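Local coordinates for protein 2-C-methyl-D-erythritol 4-phosphate cytidylyltransferase (Anaerococcus prevotii, PDB 4KT7) that probably transfers a cytidylyl group from CTP to 2-C-methyl-D-erythritol 4-phosphate, releasing diphosphate, in the DXP route to isoprenoids, at residues 13-18 with 108-113; 32-37 with 226-231. All coordinates share one frame; numbering follows the deposited sequence. Where two conformers were deposited one is given.

Contact 1 (13-18 with 108-113)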
loop_
_atom_site.group_PDB
_atom_site.type_symbol
_atom_site.label_atom_id
_atom_site.label_comp_id
_atom_site.label_asym_id
_atom_site.label_seq_id
_atom_site.Cartn_x
_atom_site.Cartn_y
_atom_site.Cartn_z
ATOM N N ILE A 13 -16.316 -3.399 -18.691
ATOM C CA ILE A 13 -17.137 -2.550 -17.853
ATOM C C ILE A 13 -16.194 -1.605 -17.105
ATOM O O ILE A 13 -15.386 -2.056 -16.295
ATOM C CB ILE A 13 -17.921 -3.406 -16.821
ATOM C CG1 ILE A 13 -18.940 -4.303 -17.533
ATOM C CG2 ILE A 13 -18.624 -2.528 -15.802
ATOM C CD1 ILE A 13 -19.699 -5.248 -16.593
ATOM N N ILE A 14 -16.281 -0.305 -17.399
ATOM C CA ILE A 14 -15.467 0.717 -16.734
ATOM C C ILE A 14 -16.343 1.440 -15.716
ATOM O O ILE A 14 -17.310 2.118 -16.092
ATOM C CB ILE A 14 -14.987 1.794 -17.724
ATOM C CG1 ILE A 14 -14.233 1.181 -18.915
ATOM C CG2 ILE A 14 -14.121 2.810 -17.003
ATOM C CD1 ILE A 14 -12.956 0.477 -18.531
ATOM N N THR A 15 -16.042 1.312 -14.429
ATOM C CA THR A 15 -16.901 1.960 -13.448
ATOM C C THR A 15 -16.456 3.386 -13.158
ATOM O O THR A 15 -15.331 3.622 -12.690
ATOM C CB THR A 15 -17.028 1.142 -12.142
ATOM O OG1 THR A 15 -15.726 0.907 -11.598
ATOM C CG2 THR A 15 -17.724 -0.199 -12.411
ATOM N N ALA A 16 -17.346 4.336 -13.442
ATOM C CA ALA A 16 -17.131 5.730 -13.070
ATOM C C ALA A 16 -18.332 6.298 -12.289
ATOM O O ALA A 16 -18.674 7.476 -12.423
ATOM C CB ALA A 16 -16.839 6.578 -14.315
ATOM N N ALA A 17 -18.955 5.463 -11.469
ATOM C CA ALA A 17 -20.169 5.859 -10.772
ATOM C C ALA A 17 -19.964 5.911 -9.265
ATOM O O ALA A 17 -20.900 5.677 -8.499
ATOM C CB ALA A 17 -21.313 4.919 -11.118
ATOM N N GLY A 18 -18.742 6.210 -8.837
ATOM C CA GLY A 18 -18.486 6.445 -7.425
ATOM C C GLY A 18 -18.832 7.886 -7.095
ATOM O O GLY A 18 -20.008 8.253 -7.020
ATOM N N THR A 108 -13.375 -5.935 -16.035
ATOM C CA THR A 108 -13.852 -4.772 -15.298
ATOM C C THR A 108 -12.648 -3.903 -14.983
ATOM O O THR A 108 -11.547 -4.425 -14.831
ATOM C CB THR A 108 -14.542 -5.182 -13.990
ATOM O OG1 THR A 108 -13.594 -5.865 -13.143
ATOM C CG2 THR A 108 -15.684 -6.125 -14.295
ATOM N N HIS A 109 -12.839 -2.591 -14.883
ATOM C CA HIS A 109 -11.722 -1.709 -14.528
ATOM C C HIS A 109 -12.255 -0.414 -13.944
ATOM O O HIS A 109 -13.310 0.073 -14.385
ATOM C CB HIS A 109 -10.861 -1.405 -15.754
ATOM C CG HIS A 109 -9.667 -0.538 -15.468
ATOM N ND1 HIS A 109 -8.536 -1.015 -14.824
ATOM C CD2 HIS A 109 -9.420 0.758 -15.753
ATOM C CE1 HIS A 109 -7.642 -0.042 -14.747
ATOM N NE2 HIS A 109 -8.147 1.043 -15.296
ATOM N N ASP A 110 -11.528 0.139 -12.965
ATOM C CA ASP A 110 -11.924 1.390 -12.314
ATOM C C ASP A 110 -11.656 2.562 -13.237
ATOM O O ASP A 110 -10.517 2.764 -13.687
ATOM C CB ASP A 110 -11.120 1.641 -11.021
ATOM C CG ASP A 110 -11.337 0.575 -9.957
ATOM O OD1 ASP A 110 -12.414 -0.072 -9.954
ATOM O OD2 ASP A 110 -10.422 0.396 -9.107
ATOM N N GLY A 111 -12.680 3.367 -13.493
ATOM C CA GLY A 111 -12.486 4.582 -14.255
ATOM C C GLY A 111 -11.413 5.505 -13.689
ATOM O O GLY A 111 -10.777 6.253 -14.446
ATOM N N VAL A 112 -11.194 5.469 -12.374
ATOM C CA VAL A 112 -10.179 6.339 -11.775
ATOM C C VAL A 112 -8.790 5.707 -11.634
ATOM O O VAL A 112 -8.000 6.141 -10.787
ATOM C CB VAL A 112 -10.629 6.923 -10.407
ATOM C CG1 VAL A 112 -11.848 7.833 -10.587
ATOM C CG2 VAL A 112 -10.927 5.809 -9.415
ATOM N N ARG A 113 -8.501 4.683 -12.441
ATOM C CA ARG A 113 -7.146 4.133 -12.553
ATOM C C ARG A 113 -6.641 4.386 -13.967
ATOM O O ARG A 113 -6.652 3.493 -14.815
ATOM C CB ARG A 113 -7.101 2.631 -12.218
ATOM C CG ARG A 113 -7.362 2.274 -10.741
ATOM C CD ARG A 113 -7.162 0.792 -10.469
ATOM N NE ARG A 113 -7.472 0.415 -9.081
ATOM C CZ ARG A 113 -6.571 0.340 -8.102
ATOM N NH1 ARG A 113 -5.296 0.610 -8.352
ATOM N NH2 ARG A 113 -6.946 -0.004 -6.873
HETATM O O HOH W 1 -13.824 -1.816 -11.387
#

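Contact 2 (32-37 with 226-231)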
loop_
_atom_site.group_PDB
_atom_site.type_symbol
_atom_site.label_atom_id
_atom_site.label_comp_id
_atom_site.label_asym_id
_atom_site.label_seq_id
_atom_site.Cartn_x
_atom_site.Cartn_y
_atom_site.Cartn_z
ATOM N N ILE A 32 -12.157 15.952 -11.315
ATOM C CA ILE A 32 -10.970 15.129 -11.155
ATOM C C ILE A 32 -10.136 15.212 -12.438
ATOM O O ILE A 32 -10.442 14.563 -13.445
ATOM C CB ILE A 32 -11.355 13.651 -10.845
ATOM C CG1 ILE A 32 -12.223 13.583 -9.585
ATOM C CG2 ILE A 32 -10.130 12.787 -10.657
ATOM C CD1 ILE A 32 -12.728 12.189 -9.258
ATOM N N GLU A 33 -9.092 16.031 -12.397
ATOM C CA GLU A 33 -8.210 16.217 -13.542
ATOM C C GLU A 33 -6.750 15.990 -13.192
ATOM O O GLU A 33 -6.293 16.290 -12.088
ATOM C CB GLU A 33 -8.380 17.613 -14.140
ATOM C CG GLU A 33 -9.648 17.775 -14.941
ATOM C CD GLU A 33 -9.935 19.218 -15.290
ATOM O OE1 GLU A 33 -9.306 20.118 -14.689
ATOM O OE2 GLU A 33 -10.797 19.448 -16.165
ATOM N N VAL A 34 -6.022 15.478 -14.169
ATOM C CA VAL A 34 -4.628 15.122 -14.000
ATOM C C VAL A 34 -3.924 15.450 -15.320
ATOM O O VAL A 34 -4.408 15.087 -16.392
ATOM C CB VAL A 34 -4.515 13.617 -13.617
ATOM C CG1 VAL A 34 -3.209 13.028 -14.066
ATOM C CG2 VAL A 34 -4.691 13.430 -12.116
ATOM N N GLY A 35 -2.813 16.178 -15.254
ATOM C CA GLY A 35 -2.098 16.559 -16.460
ATOM C C GLY A 35 -2.885 17.391 -17.466
ATOM O O GLY A 35 -2.459 17.564 -18.611
ATOM N N GLY A 36 -4.029 17.923 -17.049
ATOM C CA GLY A 36 -4.842 18.737 -17.933
ATOM C C GLY A 36 -5.926 17.944 -18.638
ATOM O O GLY A 36 -6.574 18.444 -19.564
ATOM N N ARG A 37 -6.144 16.710 -18.198
ATOM C CA ARG A 37 -7.156 15.864 -18.812
ATOM C C ARG A 37 -7.958 15.142 -17.729
ATOM O O ARG A 37 -7.396 14.697 -16.726
ATOM C CB ARG A 37 -6.492 14.863 -19.763
ATOM C CG ARG A 37 -7.428 14.206 -20.768
ATOM C CD ARG A 37 -6.665 13.836 -22.036
ATOM N NE ARG A 37 -5.292 13.426 -21.738
ATOM C CZ ARG A 37 -4.747 12.280 -22.133
ATOM N NH1 ARG A 37 -5.456 11.421 -22.851
ATOM N NH2 ARG A 37 -3.494 11.991 -21.811
ATOM N N PHE A 226 0.061 13.317 -6.219
ATOM C CA PHE A 226 0.967 12.212 -6.502
ATOM C C PHE A 226 0.959 11.856 -7.992
ATOM O O PHE A 226 2.009 11.581 -8.581
ATOM C CB PHE A 226 0.595 10.989 -5.648
ATOM C CG PHE A 226 1.745 10.052 -5.395
ATOM C CD1 PHE A 226 2.633 10.292 -4.354
ATOM C CD2 PHE A 226 1.939 8.932 -6.192
ATOM C CE1 PHE A 226 3.701 9.437 -4.117
ATOM C CE2 PHE A 226 3.004 8.071 -5.958
ATOM C CZ PHE A 226 3.884 8.324 -4.919
ATOM N N ALA A 227 -0.224 11.862 -8.601
ATOM C CA ALA A 227 -0.340 11.517 -10.017
ATOM C C ALA A 227 0.406 12.529 -10.870
ATOM O O ALA A 227 1.132 12.152 -11.778
ATOM C CB ALA A 227 -1.793 11.432 -10.441
ATOM N N ASN A 228 0.235 13.813 -10.574
ATOM C CA ASN A 228 0.961 14.854 -11.299
ATOM C C ASN A 228 2.491 14.750 -11.191
ATOM O O ASN A 228 3.202 15.001 -12.167
ATOM C CB ASN A 228 0.479 16.248 -10.883
ATOM C CG ASN A 228 -0.850 16.620 -11.514
ATOM O OD1 ASN A 228 -1.163 16.201 -12.635
ATOM N ND2 ASN A 228 -1.638 17.415 -10.802
ATOM N N ALA A 229 2.994 14.378 -10.012
ATOM C CA ALA A 229 4.440 14.216 -9.817
ATOM C C ALA A 229 4.976 13.013 -10.597
ATOM O O ALA A 229 6.106 13.040 -11.079
ATOM C CB ALA A 229 4.789 14.104 -8.331
ATOM N N TYR A 230 4.157 11.966 -10.722
ATOM C CA TYR A 230 4.488 10.814 -11.560
ATOM C C TYR A 230 4.582 11.211 -13.035
ATOM O O TYR A 230 5.506 10.806 -13.735
ATOM C CB TYR A 230 3.452 9.697 -11.372
ATOM C CG TYR A 230 3.398 8.675 -12.492
ATOM C CD1 TYR A 230 4.428 7.761 -12.681
ATOM C CD2 TYR A 230 2.298 8.600 -13.338
ATOM C CE1 TYR A 230 4.371 6.808 -13.693
ATOM C CE2 TYR A 230 2.232 7.650 -14.350
ATOM C CZ TYR A 230 3.273 6.758 -14.525
ATOM O OH TYR A 230 3.225 5.814 -15.530
ATOM N N LEU A 231 3.620 12.004 -13.498
ATOM C CA LEU A 231 3.588 12.450 -14.890
ATOM C C LEU A 231 4.731 13.408 -15.240
ATOM O O LEU A 231 5.204 13.438 -16.378
ATOM C CB LEU A 231 2.246 13.107 -15.198
ATOM C CG LEU A 231 1.049 12.158 -15.195
ATOM C CD1 LEU A 231 -0.181 12.899 -15.612
ATOM C CD2 LEU A 231 1.285 10.973 -16.128
#

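Contact 1 (13-18 with 108-113)
His-109 sits beside Ile-14 on two parallel strands and bonds to the residues on either side of it, Ile-13 and Thr-15. His-109 N donates to Ile-13 O at 3.0 Å. Thr-15 N donates to His-109 O, also at 3.0 Å. His-109 is thus gripped through both its N and its O. The CA of Ile-14 adds a C-H...O contact to the same oxygen, 3.3 Å from His-109 O. On one face of the sheet the side chains of Ile-14 and His-109 lie side by side. Ile-14 CD1 packs 4.0 Å from His-109 CB. With CG anti to the backbone N (chi1 -178°), the imidazole reaches forward over the turn. There its NE2 donates to Arg-113 O at 2.9 Å, nearly in the ring plane. Phe-121 meets the same ring edge-to-face. The other face carries Ile-13, Thr-108, Thr-15 and Asp-110. Ile-13 CB lies 4.3 Å from Thr-108 CG2. Thr-15 OG1 and Asp-110 OD1 are linked by a water, which donates to Asp-110 OD1 and is only weakly bound to Thr-15. Asp-110 OD2 is held on its anti side, somewhat out of the carboxylate plane, by Arg-113 NE in a 3.0 Å salt bridge. Just past Asp-110, Gly-111 N donates to Thr-15 O at 2.8 Å, from above the carbonyl plane. This is the parallel strand pairing at the centre of the Rossmann-like GT-A sheet of the IspD cytidylyltransferases.

Contact 2 (32-37 with 226-231)
Val-34 presents both of its methyl groups to the helix that ends at Leu-231. Its CG1 is anti to the backbone N (chi1 152°, some way off the staggered value), and this branch lies 3.4 Å from Leu-231 CD1. That is tighter than usual for two carbons. The two side chains cross at about a right angle. The other branch, CG2, packs 3.9 Å from Ala-227 CB, one helical turn before Leu-231. Leu-231 CD1 also comes within 4.2 Å of Gly-35 CA.

Val-34 belongs to a beta hairpin of strands 33-34 and 37-38 with a two-residue type I' loop. Gly-35 and Gly-36 fill the loop with positive phi. The hairpin packs on the last turn and a half of helix 221-231, close to the chain's C-terminus.

Asn-228 supplies the polar part of the contact. Its CG stands beside the backbone N and anti to the carbonyl carbon (chi1 -77°), and the amide swings its oxygen toward the turn. OD1 accepts from Gly-35 N at 3.1 Å, with the donor in the carbonyl plane and a fairly straight N-H...O angle of 151°. An alanine here lacks that acceptor; Gly-35 N would probably be left without its partner on the helix, and the hairpin tip held to it by apolar contacts alone. Val-34 slides past Asn-228 in the opposite direction, with CG1 4.0 Å from OD1. Val-39 and Phe-115 border the apolar side, touching Val-34 and Leu-231 respectively.

Contact 1 lies near the middle of the chain, its centre about 6 Å from the chain's centre. Contact 2 is peripheral, about 20 Å from that point. Their centres are about 17 Å apart, and the nearest atoms about 5 Å, without touching. The segments alternate along the chain: strand 10-16 is followed by strand 33-34, while 108-113 comes before 226-231. Helix 39-48 borders both, touching Ile-14 and His-109 in contact 1 and Val-34 in contact 2. Contact 2 lies by the second subunit, where Phe-226 and Ala-229 pack on its Asp-223 and Ile-225. Ala-17 and Gly-18 lead into the glycine-rich loop that binds CTP in IspD relatives, so contact 1 probably borders the nucleotide site.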